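PDB 4ETM: Low molecular weight protein-tyrosine-phosphatase YfkJ from Bacillus subtilis, which removes phosphate from phosphotyrosine residues of proteins by hydrolysis and takes part in resistance to ethanol stress. Local coordinates for residues Q73-R78 against N148-C153; A37-L42 against E161-S166; M105-I110 against I125-D130. All coordinates share one frame; numbering follows the deposited sequence.

Interaction 1: residues Q73-R78 against N148-C153; sequences QEILRR and NFEEVC
Arg78 and Glu150 tie the end of helix 70-78 to the first turn of helix 149-170, two helices of the alpha/beta fold of low molecular weight protein tyrosine phosphatases, by a salt bridge between two exposed side chains. Bent at chi3 (90°), Arg78 brings its charged end to the carboxylate in an end-on grip. NH1 of Arg78 donates to Glu150 OE1 at 2.9 Å, NH2 of Arg78 donates to Glu150 OE2 at 3.1 Å, and a weak bond runs from NH1 to OE2. Both oxygens lie near the guanidinium plane, but the carboxylate is turned 35° from it, so both donors sit outside the carboxylate plane, at OE1 on the syn side and at OE2 from above. NE of Arg78 bonds just outside the segments. Glu151 N, where no earlier helical carbonyl can accept, donates to OD1 of the N-cap Asn148 at 2.9 Å. Ile75 suits the buried layer: its CG1 approaches Phe149 CB, and its CD1 lies over one face of the Arg78 guanidinium, near the rim. Cys153, small enough for close approach, brings SG within 3.6 Å of Ile75 CG2, and that sulfur sits 3.5 Å from Arg78 NH2, at the guanidinium edge.

Interaction 2: residues A37-L42 against E161-S166; sequences AIFRDL and EQLLAS
Phe39 reaches over from helix 31-45 to Leu163 and Leu164 of helix 149-170, and one ring atom, CE1, does most of the touching. With CG anti to the backbone N (chi1 176°), the ring is carried out beside its own helix toward the two leucines. Leu163 crosses it at about a right angle and brings one methyl, CD2, to 3.9 Å from Phe39 CE1. Leu164 comes at a slant and meets Phe39 CE1 with CB, also at 3.9 Å, so one corner of the ring is shared between consecutive residues of the opposing helix.

Leu164 also serves a second partner. Its branch CD2 lies 3.7 Å from Leu42 CB and about as close to the carbonyl carbon of Leu42, packing against backbone as well as side chain. Leu42 in turn sends CD1 to Glu161, whose CG is met at 3.6 Å. Glu161 suits the border: its methylenes give the leucine an apolar surface, while the extended chain carries the carboxylate onward.

The short helical segments cross at -50° with their axes 10.0 Å apart. In this fold helix 31-45 follows the phosphate-binding loop, and the contact packs it against helix 149-170 beside the sheet: Phe39 and Leu164 both touch Ile52 of strand 52-58, and Phe23 meets the Phe39 ring edge-to-face. No hydrogen bond links the two segments, so shape complementarity among the aromatic ring, the branched leucines and the glutamate methylenes probably sets much of the fit, and their cohesion is chiefly hydrophobic.

Interaction 3: residues M105-I110 against I125-D130; sequences MDAENI and IKRLLD
Arg127 lies across the start of helix 107-117, touching Asp106, Ala107 and Ile110. From CB the chain sets off with CG beside the backbone N (chi1 -73°). Arg127 CG packs 3.7 Å from Ile110 CG1, the two side chains crossing at about a right angle. Arg127 CD comes next and rests on the turn into the helix, 3.7 Å from Ala107 N. A bend at chi3 (-60°) then turns the head toward Asp130, and Arg127 NE donates to Asp130 OD1 at 3.2 Å in a salt bridge, on the syn side of the carboxylate but tilted out of its plane. At the tip, NH2 adds a weak bond to that same oxygen, while Arg127 NH1 passes 3.8 Å from the small Ala107 CB and forms a salt bridge with Asp139. A long chain with a charged end suits this path: its methylenes pack and its nitrogens find acids.

The contact joins parts of a beta-alpha-beta crossover, strand 101-104, helix 107-117 and strand 125-127, in which the helix packs against the strand that follows it. Ile110 fits that role, its CD1 reaching Ile125 CG2 at 3.7 Å and the backbone of Lys126. The helix opens with a capping box: Asn109 N donates to Asp106 OD1, and Asp106 N to Asn109 OD1. Asp106 OD2 forms a salt bridge with the active-site Arg31, consistent with a second-shell role in holding it. The unbranched Met105 side chain approaches Leu128 CD2 with SD. A water bridges the backbones, donating to Met105 O at 2.8 Å and accepting from Leu129 N at 3.0 Å.

Helix 149-170 runs through interactions 1 and 2, and helix 31-45 links them further: Leu76 CD1 of 73-78 packs 3.7 Å from Ala37 CB of 37-42. Interaction 2 meets interaction 3 where Leu163 CD2 lies 4.3 Å from Leu128 CD1. Interactions 1 and 3 do not touch, with nearest atoms about 7 Å apart, yet both approach the catalytic site. The Phe149 side chain is about 7 Å from those of Asp142, the proton donor, and Arg31; the Met105 side chain is about 4 Å from that of the nucleophile Cys25 and about 6 Å from a bound phosphate ion, probably from the crystallisation liquor. In interaction 2, the Phe39 side chain is about 12 Å from that of Arg31.

Interaction 1: residues Q73-R78 against N148-C153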
loop_
_atom_site.group_PDB
_atom_site.type_symbol
_atom_site.label_atom_id
_atom_site.label_comp_id
_atom_site.label_asym_id
_atom_site.label_seq_id
_atom_site.Cartn_x
_atom_site.Cartn_y
_atom_site.Cartn_z
ATOM N N GLN A 73 7.424 -20.169 -13.523
ATOM C CA GLN A 73 7.278 -21.148 -14.594
ATOM C C GLN A 73 7.394 -22.558 -14.038
ATOM O O GLN A 73 6.624 -23.441 -14.414
ATOM C CB GLN A 73 8.316 -20.923 -15.699
ATOM C CG GLN A 73 8.130 -19.632 -16.473
ATOM C CD GLN A 73 8.964 -19.594 -17.741
ATOM O OE1 GLN A 73 9.229 -20.629 -18.342
ATOM N NE2 GLN A 73 9.372 -18.393 -18.160
ATOM N N GLU A 74 8.346 -22.761 -13.131
ATOM C CA GLU A 74 8.559 -24.081 -12.551
ATOM C C GLU A 74 7.376 -24.534 -11.719
ATOM O O GLU A 74 6.953 -25.684 -11.821
ATOM C CB GLU A 74 9.828 -24.120 -11.706
ATOM C CG GLU A 74 11.102 -24.147 -12.515
ATOM C CD GLU A 74 12.265 -24.681 -11.709
ATOM O OE1 GLU A 74 13.021 -23.862 -11.145
ATOM O OE2 GLU A 74 12.412 -25.922 -11.635
ATOM N N ILE A 75 6.835 -23.619 -10.917
ATOM C CA ILE A 75 5.655 -23.908 -10.122
ATOM C C ILE A 75 4.529 -24.332 -11.047
ATOM O O ILE A 75 3.920 -25.375 -10.846
ATOM C CB ILE A 75 5.198 -22.687 -9.304
ATOM C CG1 ILE A 75 6.134 -22.455 -8.112
ATOM C CG2 ILE A 75 3.749 -22.861 -8.844
ATOM C CD1 ILE A 75 6.110 -23.571 -7.089
ATOM N N LEU A 76 4.273 -23.524 -12.073
ATOM C CA LEU A 76 3.177 -23.796 -12.998
ATOM C C LEU A 76 3.357 -25.121 -13.729
ATOM O O LEU A 76 2.399 -25.881 -13.880
ATOM C CB LEU A 76 2.949 -22.612 -13.961
ATOM C CG LEU A 76 2.478 -21.315 -13.285
ATOM C CD1 LEU A 76 2.287 -20.168 -14.278
ATOM C CD2 LEU A 76 1.195 -21.542 -12.496
ATOM N N ARG A 77 4.583 -25.425 -14.142
ATOM C CA ARG A 77 4.850 -26.711 -14.769
ATOM C C ARG A 77 4.472 -27.844 -13.828
ATOM O O ARG A 77 3.868 -28.831 -14.254
ATOM C CB ARG A 77 6.318 -26.844 -15.165
ATOM C CG ARG A 77 6.713 -26.019 -16.373
ATOM C CD ARG A 77 8.127 -26.348 -16.825
ATOM N NE ARG A 77 8.701 -25.249 -17.593
ATOM C CZ ARG A 77 9.567 -24.367 -17.104
ATOM N NH1 ARG A 77 9.981 -24.462 -15.847
ATOM N NH2 ARG A 77 10.030 -23.393 -17.876
ATOM N N ARG A 78 4.830 -27.700 -12.552
ATOM C CA ARG A 78 4.512 -28.723 -11.563
ATOM C C ARG A 78 3.016 -28.917 -11.456
ATOM O O ARG A 78 2.524 -30.045 -11.401
ATOM C CB ARG A 78 5.059 -28.360 -10.189
ATOM C CG ARG A 78 4.385 -29.164 -9.096
ATOM C CD ARG A 78 4.958 -28.885 -7.746
ATOM N NE ARG A 78 4.296 -27.793 -7.043
ATOM C CZ ARG A 78 4.848 -27.178 -6.008
ATOM N NH1 ARG A 78 6.059 -27.548 -5.614
ATOM N NH2 ARG A 78 4.217 -26.199 -5.384
ATOM N N ASN A 148 11.353 -17.469 -2.156
ATOM C CA ASN A 148 10.478 -18.560 -1.752
ATOM C C ASN A 148 9.246 -18.646 -2.634
ATOM O O ASN A 148 8.220 -18.020 -2.375
ATOM C CB ASN A 148 10.095 -18.429 -0.282
ATOM C CG ASN A 148 9.453 -19.682 0.257
ATOM O OD1 ASN A 148 8.866 -20.463 -0.499
ATOM N ND2 ASN A 148 9.535 -19.872 1.564
ATOM N N PHE A 149 9.361 -19.449 -3.677
ATOM C CA PHE A 149 8.254 -19.649 -4.594
ATOM C C PHE A 149 7.236 -20.651 -4.077
ATOM O O PHE A 149 6.063 -20.568 -4.422
ATOM C CB PHE A 149 8.774 -20.030 -5.981
ATOM C CG PHE A 149 9.363 -18.867 -6.729
ATOM C CD1 PHE A 149 10.659 -18.441 -6.447
ATOM C CD2 PHE A 149 8.626 -18.184 -7.691
ATOM C CE1 PHE A 149 11.212 -17.366 -7.124
ATOM C CE2 PHE A 149 9.168 -17.101 -8.363
ATOM C CZ PHE A 149 10.471 -16.692 -8.072
ATOM N N GLU A 150 7.676 -21.568 -3.219
ATOM C CA GLU A 150 6.779 -22.581 -2.679
ATOM C C GLU A 150 5.675 -21.971 -1.816
ATOM O O GLU A 150 4.505 -22.334 -1.961
ATOM C CB GLU A 150 7.550 -23.625 -1.887
ATOM C CG GLU A 150 8.339 -24.582 -2.748
ATOM C CD GLU A 150 7.519 -25.745 -3.261
ATOM O OE1 GLU A 150 8.112 -26.730 -3.750
ATOM O OE2 GLU A 150 6.283 -25.695 -3.153
ATOM N N GLU A 151 6.018 -21.033 -0.933
ATOM C CA GLU A 151 5.006 -20.490 -0.029
ATOM C C GLU A 151 4.066 -19.555 -0.797
ATOM O O GLU A 151 2.897 -19.424 -0.439
ATOM C CB GLU A 151 5.643 -19.771 1.163
ATOM C CG GLU A 151 6.275 -18.439 0.829
ATOM C CD GLU A 151 6.797 -17.697 2.060
ATOM O OE1 GLU A 151 7.388 -16.612 1.881
ATOM O OE2 GLU A 151 6.616 -18.188 3.196
ATOM N N VAL A 152 4.588 -18.924 -1.850
ATOM C CA VAL A 152 3.785 -18.062 -2.716
ATOM C C VAL A 152 2.761 -18.921 -3.457
ATOM O O VAL A 152 1.592 -18.569 -3.533
ATOM C CB VAL A 152 4.669 -17.261 -3.698
ATOM C CG1 VAL A 152 3.826 -16.601 -4.765
ATOM C CG2 VAL A 152 5.458 -16.215 -2.936
ATOM N N CYS A 153 3.192 -20.069 -3.980
ATOM C CA CYS A 153 2.257 -21.009 -4.596
ATOM C C CYS A 153 1.121 -21.392 -3.639
ATOM O O CYS A 153 -0.058 -21.343 -4.010
ATOM C CB CYS A 153 2.997 -22.272 -5.046
ATOM S SG CYS A 153 1.939 -23.539 -5.802
#

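Interaction 2: residues A37-L42 against E161-S166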
loop_
_atom_site.group_PDB
_atom_site.type_symbol
_atom_site.label_atom_id
_atom_site.label_comp_id
_atom_site.label_asym_id
_atom_site.label_seq_id
_atom_site.Cartn_x
_atom_site.Cartn_y
_atom_site.Cartn_z
ATOM N N ALA A 37 -2.686 -17.453 -13.983
ATOM C CA ALA A 37 -2.713 -18.808 -14.523
ATOM C C ALA A 37 -3.497 -19.749 -13.626
ATOM O O ALA A 37 -4.304 -20.545 -14.104
ATOM C CB ALA A 37 -1.300 -19.318 -14.709
ATOM N N ILE A 38 -3.254 -19.673 -12.320
ATOM C CA ILE A 38 -3.933 -20.560 -11.380
ATOM C C ILE A 38 -5.427 -20.275 -11.340
ATOM O O ILE A 38 -6.244 -21.190 -11.404
ATOM C CB ILE A 38 -3.334 -20.433 -9.962
ATOM C CG1 ILE A 38 -1.971 -21.117 -9.916
ATOM C CG2 ILE A 38 -4.263 -21.040 -8.920
ATOM C CD1 ILE A 38 -1.294 -21.016 -8.558
ATOM N N PHE A 39 -5.779 -18.999 -11.248
ATOM C CA PHE A 39 -7.180 -18.608 -11.194
ATOM C C PHE A 39 -7.914 -19.026 -12.457
ATOM O O PHE A 39 -9.063 -19.482 -12.400
ATOM C CB PHE A 39 -7.295 -17.101 -10.990
ATOM C CG PHE A 39 -8.691 -16.604 -11.010
ATOM C CD1 PHE A 39 -9.448 -16.577 -9.851
ATOM C CD2 PHE A 39 -9.258 -16.157 -12.189
ATOM C CE1 PHE A 39 -10.741 -16.107 -9.874
ATOM C CE2 PHE A 39 -10.553 -15.693 -12.216
ATOM C CZ PHE A 39 -11.288 -15.659 -11.059
ATOM N N ARG A 40 -7.258 -18.861 -13.603
ATOM C CA ARG A 40 -7.851 -19.263 -14.879
ATOM C C ARG A 40 -8.146 -20.756 -14.868
ATOM O O ARG A 40 -9.216 -21.184 -15.314
ATOM C CB ARG A 40 -6.926 -18.902 -16.043
ATOM C CG ARG A 40 -7.232 -19.647 -17.331
ATOM C CD ARG A 40 -6.855 -18.840 -18.565
ATOM N NE ARG A 40 -5.457 -18.447 -18.573
ATOM C CZ ARG A 40 -5.018 -17.192 -18.511
ATOM N NH1 ARG A 40 -5.862 -16.169 -18.460
ATOM N NH2 ARG A 40 -3.722 -16.962 -18.522
ATOM N N ASP A 41 -7.204 -21.538 -14.349
ATOM C CA ASP A 41 -7.359 -22.984 -14.251
ATOM C C ASP A 41 -8.532 -23.378 -13.356
ATOM O O ASP A 41 -9.319 -24.271 -13.704
ATOM C CB ASP A 41 -6.065 -23.621 -13.736
ATOM C CG ASP A 41 -6.123 -25.132 -13.743
ATOM O OD1 ASP A 41 -6.133 -25.712 -14.851
ATOM O OD2 ASP A 41 -6.152 -25.739 -12.647
ATOM N N LEU A 42 -8.641 -22.728 -12.201
ATOM C CA LEU A 42 -9.754 -22.964 -11.287
ATOM C C LEU A 42 -11.097 -22.637 -11.932
ATOM O O LEU A 42 -12.041 -23.416 -11.821
ATOM C CB LEU A 42 -9.600 -22.169 -9.992
ATOM C CG LEU A 42 -8.428 -22.565 -9.092
ATOM C CD1 LEU A 42 -8.485 -21.809 -7.762
ATOM C CD2 LEU A 42 -8.428 -24.063 -8.860
ATOM N N GLU A 161 -8.781 -19.769 -4.830
ATOM C CA GLU A 161 -9.936 -20.596 -4.507
ATOM C C GLU A 161 -11.035 -19.781 -3.836
ATOM O O GLU A 161 -12.198 -19.840 -4.245
ATOM C CB GLU A 161 -9.523 -21.778 -3.620
ATOM C CG GLU A 161 -8.777 -22.857 -4.376
ATOM C CD GLU A 161 -8.151 -23.894 -3.469
ATOM O OE1 GLU A 161 -8.556 -23.979 -2.288
ATOM O OE2 GLU A 161 -7.251 -24.622 -3.945
ATOM N N GLN A 162 -10.668 -19.031 -2.802
ATOM C CA GLN A 162 -11.631 -18.223 -2.061
ATOM C C GLN A 162 -12.160 -17.087 -2.922
ATOM O O GLN A 162 -13.349 -16.781 -2.890
ATOM C CB GLN A 162 -10.987 -17.642 -0.800
ATOM C CG GLN A 162 -10.561 -18.696 0.187
ATOM C CD GLN A 162 -11.721 -19.549 0.609
ATOM O OE1 GLN A 162 -12.852 -19.073 0.681
ATOM N NE2 GLN A 162 -11.457 -20.822 0.876
ATOM N N LEU A 163 -11.263 -16.453 -3.675
ATOM C CA LEU A 163 -11.654 -15.373 -4.578
ATOM C C LEU A 163 -12.709 -15.847 -5.565
ATOM O O LEU A 163 -13.762 -15.224 -5.693
ATOM C CB LEU A 163 -10.444 -14.839 -5.358
ATOM C CG LEU A 163 -10.814 -13.831 -6.461
ATOM C CD1 LEU A 163 -11.511 -12.593 -5.908
ATOM C CD2 LEU A 163 -9.569 -13.440 -7.251
ATOM N N LEU A 164 -12.433 -16.956 -6.249
ATOM C CA LEU A 164 -13.398 -17.526 -7.193
ATOM C C LEU A 164 -14.754 -17.826 -6.537
ATOM O O LEU A 164 -15.799 -17.561 -7.131
ATOM C CB LEU A 164 -12.830 -18.771 -7.882
ATOM C CG LEU A 164 -13.744 -19.499 -8.878
ATOM C CD1 LEU A 164 -14.309 -18.545 -9.930
ATOM C CD2 LEU A 164 -12.982 -20.638 -9.550
ATOM N N ALA A 165 -14.738 -18.349 -5.313
ATOM C CA ALA A 165 -15.981 -18.646 -4.595
ATOM C C ALA A 165 -16.770 -17.376 -4.275
ATOM O O ALA A 165 -18.002 -17.359 -4.360
ATOM C CB ALA A 165 -15.691 -19.433 -3.314
ATOM N N SER A 166 -16.045 -16.319 -3.914
ATOM C CA SER A 166 -16.628 -15.021 -3.586
ATOM C C SER A 166 -17.278 -14.424 -4.832
ATOM O O SER A 166 -18.382 -13.881 -4.774
ATOM C CB SER A 166 -15.545 -14.081 -3.037
ATOM O OG SER A 166 -16.039 -12.765 -2.865
#

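Interaction 3: residues M105-I110 against I125-D130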
loop_
_atom_site.group_PDB
_atom_site.type_symbol
_atom_site.label_atom_id
_atom_site.label_comp_id
_atom_site.label_asym_id
_atom_site.label_seq_id
_atom_site.Cartn_x
_atom_site.Cartn_y
_atom_site.Cartn_z
ATOM N N MET A 105 -1.478 -8.164 -4.767
ATOM C CA MET A 105 -0.805 -9.190 -3.966
ATOM C C MET A 105 -0.475 -8.727 -2.547
ATOM O O MET A 105 -0.456 -9.549 -1.622
ATOM C CB MET A 105 0.453 -9.693 -4.678
ATOM C CG MET A 105 0.146 -10.350 -6.010
ATOM S SD MET A 105 -0.843 -11.845 -5.753
ATOM C CE MET A 105 -2.214 -11.520 -6.869
ATOM N N ASP A 106 -0.207 -7.431 -2.387
ATOM C CA ASP A 106 0.105 -6.875 -1.072
ATOM C C ASP A 106 -0.327 -5.420 -0.886
ATOM O O ASP A 106 -0.867 -4.778 -1.811
ATOM C CB ASP A 106 1.592 -7.058 -0.732
ATOM C CG ASP A 106 2.518 -6.272 -1.642
ATOM O OD1 ASP A 106 2.185 -5.148 -2.047
ATOM O OD2 ASP A 106 3.619 -6.767 -1.936
ATOM N N ALA A 107 -0.106 -4.912 0.323
ATOM C CA ALA A 107 -0.612 -3.606 0.704
ATOM C C ALA A 107 0.109 -2.522 -0.085
ATOM O O ALA A 107 -0.508 -1.542 -0.511
ATOM C CB ALA A 107 -0.462 -3.379 2.208
ATOM N N GLU A 108 1.407 -2.695 -0.306
ATOM C CA GLU A 108 2.114 -1.733 -1.153
ATOM C C GLU A 108 1.484 -1.600 -2.534
ATOM O O GLU A 108 1.362 -0.488 -3.064
ATOM C CB GLU A 108 3.617 -2.040 -1.243
ATOM C CG GLU A 108 4.337 -1.855 0.087
ATOM C CD GLU A 108 5.816 -2.220 0.015
ATOM O OE1 GLU A 108 6.228 -2.850 -0.978
ATOM O OE2 GLU A 108 6.568 -1.887 0.952
ATOM N N ASN A 109 1.105 -2.727 -3.122
ATOM C CA ASN A 109 0.473 -2.720 -4.441
ATOM C C ASN A 109 -0.819 -1.902 -4.413
ATOM O O ASN A 109 -1.105 -1.123 -5.336
ATOM C CB ASN A 109 0.113 -4.136 -4.889
ATOM C CG ASN A 109 1.311 -5.045 -5.064
ATOM O OD1 ASN A 109 1.171 -6.260 -4.963
ATOM N ND2 ASN A 109 2.468 -4.486 -5.353
ATOM N N ILE A 110 -1.605 -2.094 -3.355
ATOM C CA ILE A 110 -2.858 -1.361 -3.188
ATOM C C ILE A 110 -2.566 0.135 -3.149
ATOM O O ILE A 110 -3.217 0.925 -3.833
ATOM C CB ILE A 110 -3.579 -1.754 -1.891
ATOM C CG1 ILE A 110 -3.964 -3.239 -1.905
ATOM C CG2 ILE A 110 -4.754 -0.822 -1.619
ATOM C CD1 ILE A 110 -5.295 -3.533 -2.533
ATOM N N ILE A 125 -10.711 -2.549 -5.575
ATOM C CA ILE A 125 -9.313 -2.937 -5.440
ATOM C C ILE A 125 -9.102 -3.571 -4.064
ATOM O O ILE A 125 -9.207 -2.886 -3.050
ATOM C CB ILE A 125 -8.384 -1.714 -5.599
ATOM C CG1 ILE A 125 -8.657 -1.021 -6.935
ATOM C CG2 ILE A 125 -6.922 -2.119 -5.480
ATOM C CD1 ILE A 125 -7.842 0.222 -7.169
ATOM N N LYS A 126 -8.826 -4.873 -4.035
ATOM C CA LYS A 126 -8.623 -5.596 -2.784
ATOM C C LYS A 126 -7.384 -6.493 -2.876
ATOM O O LYS A 126 -6.911 -6.785 -3.988
ATOM C CB LYS A 126 -9.856 -6.438 -2.445
ATOM C CG LYS A 126 -11.121 -5.623 -2.173
ATOM C CD LYS A 126 -12.230 -6.506 -1.627
ATOM C CE LYS A 126 -13.417 -5.691 -1.123
ATOM N NZ LYS A 126 -14.075 -4.896 -2.203
ATOM N N ARG A 127 -6.833 -6.898 -1.729
ATOM C CA ARG A 127 -5.746 -7.881 -1.717
ATOM C C ARG A 127 -6.292 -9.298 -1.911
ATOM O O ARG A 127 -7.399 -9.608 -1.461
ATOM C CB ARG A 127 -4.941 -7.824 -0.410
ATOM C CG ARG A 127 -4.049 -6.604 -0.282
ATOM C CD ARG A 127 -3.268 -6.633 1.028
ATOM N NE ARG A 127 -4.149 -6.653 2.193
ATOM C CZ ARG A 127 -3.720 -6.481 3.437
ATOM N NH1 ARG A 127 -2.426 -6.287 3.665
ATOM N NH2 ARG A 127 -4.578 -6.498 4.455
ATOM N N LEU A 128 -5.512 -10.149 -2.573
ATOM C CA LEU A 128 -5.890 -11.557 -2.754
ATOM C C LEU A 128 -6.253 -12.209 -1.427
ATOM O O LEU A 128 -7.297 -12.859 -1.315
ATOM C CB LEU A 128 -4.762 -12.344 -3.416
ATOM C CG LEU A 128 -5.067 -13.818 -3.683
ATOM C CD1 LEU A 128 -6.246 -13.970 -4.650
ATOM C CD2 LEU A 128 -3.806 -14.500 -4.197
ATOM N N LEU A 129 -5.406 -12.040 -0.414
ATOM C CA LEU A 129 -5.654 -12.714 0.860
ATOM C C LEU A 129 -6.750 -12.065 1.727
ATOM O O LEU A 129 -7.086 -12.590 2.794
ATOM C CB LEU A 129 -4.360 -12.905 1.651
ATOM C CG LEU A 129 -3.300 -13.726 0.919
ATOM C CD1 LEU A 129 -2.046 -13.828 1.780
ATOM C CD2 LEU A 129 -3.862 -15.106 0.589
ATOM N N ASP A 130 -7.312 -10.944 1.266
ATOM C CA ASP A 130 -8.507 -10.360 1.883
ATOM C C ASP A 130 -9.676 -11.349 1.726
ATOM O O ASP A 130 -10.607 -11.380 2.543
ATOM C CB ASP A 130 -8.869 -8.988 1.257
ATOM C CG ASP A 130 -7.869 -7.870 1.611
ATOM O OD1 ASP A 130 -7.016 -8.059 2.505
ATOM O OD2 ASP A 130 -7.949 -6.778 0.995
HETATM O O HOH W 1 -2.779 -10.655 -0.423
#